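Local coordinates for protein isomerase/lactonizing enzyme (Agrobacterium tumefaciens, PDB 1RVK) that is of unknown function but, as a magnesium-binding member of the enolase superfamily, probably abstracts a proton alpha to a carboxylate of its substrate, at residues A[64-69]-A[84-88]; A[79-83]-A[290-294]. All blocks are in the same frame, centred on the assembly; numbering follows the deposited sequence.

Interaction 1 (A[64-69]-A[84-88])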
loop_
_atom_site.group_PDB
_atom_site.type_symbol
_atom_site.label_atom_id
_atom_site.label_comp_id
_atom_site.label_asym_id
_atom_site.label_seq_id
_atom_site.Cartn_x
_atom_site.Cartn_y
_atom_site.Cartn_z
ATOM N N LYS A 64 -19.240 4.801 17.950
ATOM C CA LYS A 64 -18.796 6.060 18.529
ATOM C C LYS A 64 -18.377 7.130 17.527
ATOM O O LYS A 64 -18.533 8.321 17.798
ATOM C CB LYS A 64 -17.649 5.799 19.513
ATOM C CG LYS A 64 -17.231 7.021 20.316
ATOM C CD LYS A 64 -16.146 6.679 21.324
ATOM C CE LYS A 64 -15.773 7.889 22.167
ATOM N NZ LYS A 64 -14.726 7.559 23.173
ATOM N N PHE A 65 -17.869 6.721 16.366
ATOM C CA PHE A 65 -17.404 7.693 15.383
ATOM C C PHE A 65 -18.027 7.675 13.990
ATOM O O PHE A 65 -18.620 8.661 13.561
ATOM C CB PHE A 65 -15.884 7.563 15.215
ATOM C CG PHE A 65 -15.125 7.604 16.510
ATOM C CD1 PHE A 65 -14.991 8.797 17.217
ATOM C CD2 PHE A 65 -14.557 6.447 17.032
ATOM C CE1 PHE A 65 -14.301 8.833 18.432
ATOM C CE2 PHE A 65 -13.865 6.474 18.246
ATOM C CZ PHE A 65 -13.738 7.671 18.946
ATOM N N VAL A 66 -17.885 6.559 13.280
ATOM C CA VAL A 66 -18.370 6.471 11.905
ATOM C C VAL A 66 -19.854 6.729 11.666
ATOM O O VAL A 66 -20.203 7.536 10.806
ATOM C CB VAL A 66 -17.977 5.123 11.272
ATOM C CG1 VAL A 66 -18.374 5.101 9.798
ATOM C CG2 VAL A 66 -16.471 4.913 11.409
ATOM N N LYS A 67 -20.732 6.061 12.405
ATOM C CA LYS A 67 -22.160 6.283 12.200
ATOM C C LYS A 67 -22.580 7.715 12.508
ATOM O O LYS A 67 -23.389 8.294 11.789
ATOM C CB LYS A 67 -22.983 5.312 13.051
ATOM C CG LYS A 67 -22.993 3.902 12.498
ATOM C CD LYS A 67 -23.876 2.986 13.324
ATOM C CE LYS A 67 -23.964 1.610 12.688
ATOM N NZ LYS A 67 -24.797 0.669 13.493
ATOM N N LYS A 68 -22.022 8.287 13.570
ATOM C CA LYS A 68 -22.358 9.652 13.960
ATOM C C LYS A 68 -22.023 10.683 12.888
ATOM O O LYS A 68 -22.662 11.728 12.804
ATOM C CB LYS A 68 -21.644 10.025 15.258
ATOM C CG LYS A 68 -22.103 9.244 16.471
ATOM C CD LYS A 68 -21.377 9.741 17.709
ATOM C CE LYS A 68 -21.834 9.017 18.960
ATOM N NZ LYS A 68 -21.091 9.517 20.150
ATOM N N VAL A 69 -21.019 10.391 12.070
ATOM C CA VAL A 69 -20.624 11.309 11.013
ATOM C C VAL A 69 -21.378 11.072 9.707
ATOM O O VAL A 69 -21.823 12.021 9.063
ATOM C CB VAL A 69 -19.106 11.203 10.718
ATOM C CG1 VAL A 69 -18.748 12.028 9.482
ATOM C CG2 VAL A 69 -18.313 11.678 11.924
ATOM N N ASP A 84 -14.787 15.886 8.883
ATOM C CA ASP A 84 -15.486 15.677 10.155
ATOM C C ASP A 84 -14.814 14.569 10.960
ATOM O O ASP A 84 -14.659 14.683 12.175
ATOM C CB ASP A 84 -16.958 15.302 9.945
ATOM C CG ASP A 84 -17.837 16.501 9.617
ATOM O OD1 ASP A 84 -17.459 17.647 9.948
ATOM O OD2 ASP A 84 -18.924 16.287 9.041
ATOM N N LEU A 85 -14.433 13.491 10.282
ATOM C CA LEU A 85 -13.768 12.365 10.937
ATOM C C LEU A 85 -12.371 12.769 11.410
ATOM O O LEU A 85 -11.947 12.407 12.508
ATOM C CB LEU A 85 -13.646 11.191 9.966
ATOM C CG LEU A 85 -14.530 9.938 10.008
ATOM C CD1 LEU A 85 -15.620 10.038 11.044
ATOM C CD2 LEU A 85 -15.098 9.713 8.621
ATOM N N ALA A 86 -11.656 13.518 10.576
ATOM C CA ALA A 86 -10.306 13.958 10.921
ATOM C C ALA A 86 -10.331 14.806 12.192
ATOM O O ALA A 86 -9.453 14.696 13.044
ATOM C CB ALA A 86 -9.706 14.763 9.765
ATOM N N HIS A 87 -11.354 15.643 12.305
ATOM C CA HIS A 87 -11.529 16.528 13.448
ATOM C C HIS A 87 -11.742 15.772 14.759
ATOM O O HIS A 87 -11.417 16.281 15.829
ATOM C CB HIS A 87 -12.718 17.463 13.176
ATOM C CG HIS A 87 -13.204 18.209 14.381
ATOM N ND1 HIS A 87 -14.542 18.312 14.699
ATOM C CD2 HIS A 87 -12.536 18.886 15.345
ATOM C CE1 HIS A 87 -14.677 19.017 15.807
ATOM N NE2 HIS A 87 -13.475 19.377 16.221
ATOM N N TRP A 88 -12.284 14.560 14.680
ATOM C CA TRP A 88 -12.549 13.764 15.879
ATOM C C TRP A 88 -11.415 12.835 16.297
ATOM O O TRP A 88 -11.494 12.193 17.344
ATOM C CB TRP A 88 -13.818 12.923 15.687
ATOM C CG TRP A 88 -15.100 13.695 15.807
ATOM C CD1 TRP A 88 -15.241 15.029 16.067
ATOM C CD2 TRP A 88 -16.427 13.165 15.697
ATOM N NE1 TRP A 88 -16.577 15.363 16.126
ATOM C CE2 TRP A 88 -17.325 14.235 15.904
ATOM C CE3 TRP A 88 -16.944 11.885 15.446
ATOM C CZ2 TRP A 88 -18.714 14.066 15.865
ATOM C CZ3 TRP A 88 -18.326 11.717 15.409
ATOM C CH2 TRP A 88 -19.193 12.806 15.619
HETATM O O HOH W 1 -21.213 14.878 9.567
#
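V69 fills the angle between L85 and W88, and its two methyl groups divide the work. V69 CG2 lies 3.5 Å from W88 CZ3, with the valine and indole side chains running antiparallel alongside each other and the methyl approaching the ring obliquely, over neither face nor edge. The other branch, V69 CG1, anti to the backbone N (chi1 172°), rests 3.8 Å from D84 CB. L85 reaches across with CD1, modelled 3.3 Å from V69 CG2. That is shorter than a usual carbon contact, and because L85 chi1 also lies off the staggered values, at -104°, the exact placing of this methyl is doubtful.

The indole enters with the outer corner of its six-membered ring leading. K68 CB meets it at the edge, in plane, 3.7 Å from W88 CH2, whereas the rest of the K68 chain turns off from helix 78-89. F65 O also lies near the indole plane, 3.6 Å from W88 CZ3. On the F65 side W88 CE3 stands at the phenyl edge, 4.1 Å from F65 CD1, so the rings do not stack; K64 CG sits over one face of the F65 ring.

No direct hydrogen bond spans the two helices. A water hydrogen-bonds to V69 O and, at 2.7 Å, to D84 OD2, although other acceptors nearby compete for its protons. The short axes run nearly antiparallel, at 149°, and approach to 10.4 Å, a distance filled by these side chains. Helix 98-116 packs against both helices: L85 meets L101 and V104, and V66 meets T100 and V104. V66 also touches V6 of strand 3-15, joining helix 59-70 to the N-terminal antiparallel sheet.

Interaction 2 (A[79-83]-A[290-294])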
loop_
_atom_site.group_PDB
_atom_site.type_symbol
_atom_site.label_atom_id
_atom_site.label_comp_id
_atom_site.label_asym_id
_atom_site.label_seq_id
_atom_site.Cartn_x
_atom_site.Cartn_y
_atom_site.Cartn_z
ATOM N N GLU A 79 -15.509 15.400 1.056
ATOM C CA GLU A 79 -14.571 16.298 1.715
ATOM C C GLU A 79 -15.094 16.691 3.097
ATOM O O GLU A 79 -14.348 16.674 4.076
ATOM C CB GLU A 79 -14.330 17.548 0.864
ATOM C CG GLU A 79 -13.260 18.487 1.420
ATOM C CD GLU A 79 -11.880 17.846 1.506
ATOM O OE1 GLU A 79 -11.675 16.761 0.920
ATOM O OE2 GLU A 79 -10.990 18.440 2.153
ATOM N N ARG A 80 -16.378 17.034 3.183
ATOM C CA ARG A 80 -16.958 17.417 4.466
ATOM C C ARG A 80 -16.943 16.250 5.444
ATOM O O ARG A 80 -16.635 16.425 6.621
ATOM C CB ARG A 80 -18.398 17.910 4.288
ATOM C CG ARG A 80 -19.092 18.261 5.608
ATOM C CD ARG A 80 -20.401 19.002 5.367
ATOM N NE ARG A 80 -21.386 18.200 4.645
ATOM C CZ ARG A 80 -22.110 17.225 5.189
ATOM N NH1 ARG A 80 -21.963 16.918 6.473
ATOM N NH2 ARG A 80 -22.988 16.560 4.450
ATOM N N LEU A 81 -17.263 15.057 4.956
ATOM C CA LEU A 81 -17.291 13.888 5.824
ATOM C C LEU A 81 -15.892 13.476 6.281
ATOM O O LEU A 81 -15.701 13.087 7.435
ATOM C CB LEU A 81 -18.002 12.727 5.118
ATOM C CG LEU A 81 -19.464 13.039 4.764
ATOM C CD1 LEU A 81 -20.089 11.870 4.014
ATOM C CD2 LEU A 81 -20.243 13.325 6.033
ATOM N N TRP A 82 -14.911 13.577 5.386
ATOM C CA TRP A 82 -13.544 13.217 5.750
ATOM C C TRP A 82 -13.040 14.196 6.800
ATOM O O TRP A 82 -12.434 13.800 7.794
ATOM C CB TRP A 82 -12.616 13.268 4.532
ATOM C CG TRP A 82 -11.261 12.683 4.809
ATOM C CD1 TRP A 82 -10.895 11.371 4.703
ATOM C CD2 TRP A 82 -10.112 13.381 5.301
ATOM N NE1 TRP A 82 -9.588 11.207 5.103
ATOM C CE2 TRP A 82 -9.084 12.426 5.475
ATOM C CE3 TRP A 82 -9.851 14.723 5.616
ATOM C CZ2 TRP A 82 -7.814 12.768 5.953
ATOM C CZ3 TRP A 82 -8.585 15.064 6.094
ATOM C CH2 TRP A 82 -7.585 14.088 6.256
ATOM N N GLN A 83 -13.292 15.483 6.577
ATOM C CA GLN A 83 -12.846 16.497 7.522
ATOM C C GLN A 83 -13.528 16.326 8.876
ATOM O O GLN A 83 -12.914 16.583 9.911
ATOM C CB GLN A 83 -13.101 17.904 6.962
ATOM C CG GLN A 83 -12.315 18.223 5.676
ATOM C CD GLN A 83 -10.824 18.494 5.900
ATOM O OE1 GLN A 83 -10.065 18.684 4.942
ATOM N NE2 GLN A 83 -10.403 18.520 7.157
ATOM N N THR A 290 -9.085 10.301 -0.807
ATOM C CA THR A 290 -9.145 11.760 -0.802
ATOM C C THR A 290 -7.805 12.388 -0.387
ATOM O O THR A 290 -7.236 13.181 -1.136
ATOM C CB THR A 290 -10.289 12.250 0.101
ATOM O OG1 THR A 290 -11.521 11.666 -0.352
ATOM C CG2 THR A 290 -10.411 13.770 0.040
ATOM N N PRO A 291 -7.276 12.039 0.799
ATOM C CA PRO A 291 -5.990 12.638 1.181
ATOM C C PRO A 291 -4.819 12.141 0.329
ATOM O O PRO A 291 -3.816 12.837 0.178
ATOM C CB PRO A 291 -5.857 12.267 2.662
ATOM C CG PRO A 291 -6.653 10.995 2.773
ATOM C CD PRO A 291 -7.864 11.299 1.928
ATOM N N ALA A 292 -4.938 10.941 -0.234
ATOM C CA ALA A 292 -3.865 10.416 -1.078
ATOM C C ALA A 292 -3.756 11.305 -2.314
ATOM O O ALA A 292 -2.657 11.650 -2.752
ATOM C CB ALA A 292 -4.160 8.972 -1.486
ATOM N N LEU A 293 -4.899 11.677 -2.878
ATOM C CA LEU A 293 -4.900 12.543 -4.050
ATOM C C LEU A 293 -4.275 13.886 -3.694
ATOM O O LEU A 293 -3.541 14.462 -4.494
ATOM C CB LEU A 293 -6.327 12.743 -4.576
ATOM C CG LEU A 293 -6.886 11.638 -5.486
ATOM C CD1 LEU A 293 -6.155 11.651 -6.817
ATOM C CD2 LEU A 293 -6.728 10.288 -4.834
ATOM N N LYS A 294 -4.555 14.384 -2.491
ATOM C CA LYS A 294 -3.974 15.655 -2.071
ATOM C C LYS A 294 -2.453 15.557 -2.024
ATOM O O LYS A 294 -1.757 16.490 -2.425
ATOM C CB LYS A 294 -4.510 16.070 -0.696
ATOM C CG LYS A 294 -5.987 16.423 -0.711
ATOM C CD LYS A 294 -6.465 16.840 0.659
ATOM C CE LYS A 294 -7.945 17.213 0.618
ATOM N NZ LYS A 294 -8.450 17.532 1.972
#
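W82 lays one face of its indole against P291. From CB, which points at 290-294, the ring swings out with CG anti to the backbone N (chi1 -170°) and is turned broadside to the CA-CB-CG plane. W82 CD1 passes P291 CD at 4.1 Å. W82 NE1 comes nearer, 3.6 Å from P291 CD, yet its N-H is spent on G287 O. W82 CE2 has P291 CD and P291 CG both at 3.9 Å, and W82 CZ2 ends the contact 3.8 Å from P291 CG. A CH-pi interaction results: P291 CD is 4.0 Å from the centroid of the W82 five-membered ring, 29° off its normal.

Beside this apolar patch, K294 extends straight from its own helix and E79 comes from the opposite direction. They form a salt bridge in which K294 NZ is 2.7 Å from E79 OE2, which accepts through its syn lone pair, while E79 OE1 lies 3.4 Å from T290 CG2. The segments cross at 99°. Helix 289-301 links strands 278-281 and 306-308 of the barrel, so the arrangement is the interface of capping domain and modified TIM barrel that characterises the enolase superfamily.

In the fold
Helix 78-89 serves both contacts in turn: its 84-88 part pairs with 64-69 inside the N-terminal domain, and its 79-83 part docks on barrel helix 289-301. The two centres are 13 Å apart, and they touch directly where V69 O lies 3.7 Å from L81 CD2. Helix 98-116 joins them a second way, since L101 meets both L85 of interaction 1 and W82 of interaction 2. Interaction 2 is centred about 18 Å from the centre of the chain and interaction 1 about 24 Å. Neither supplies a ligand to the magnesium ion, which is held by D206, E232 and E258 on the barrel; interaction 1 joins two helices within the N-terminal domain, and interaction 2 spans from it to the barrel.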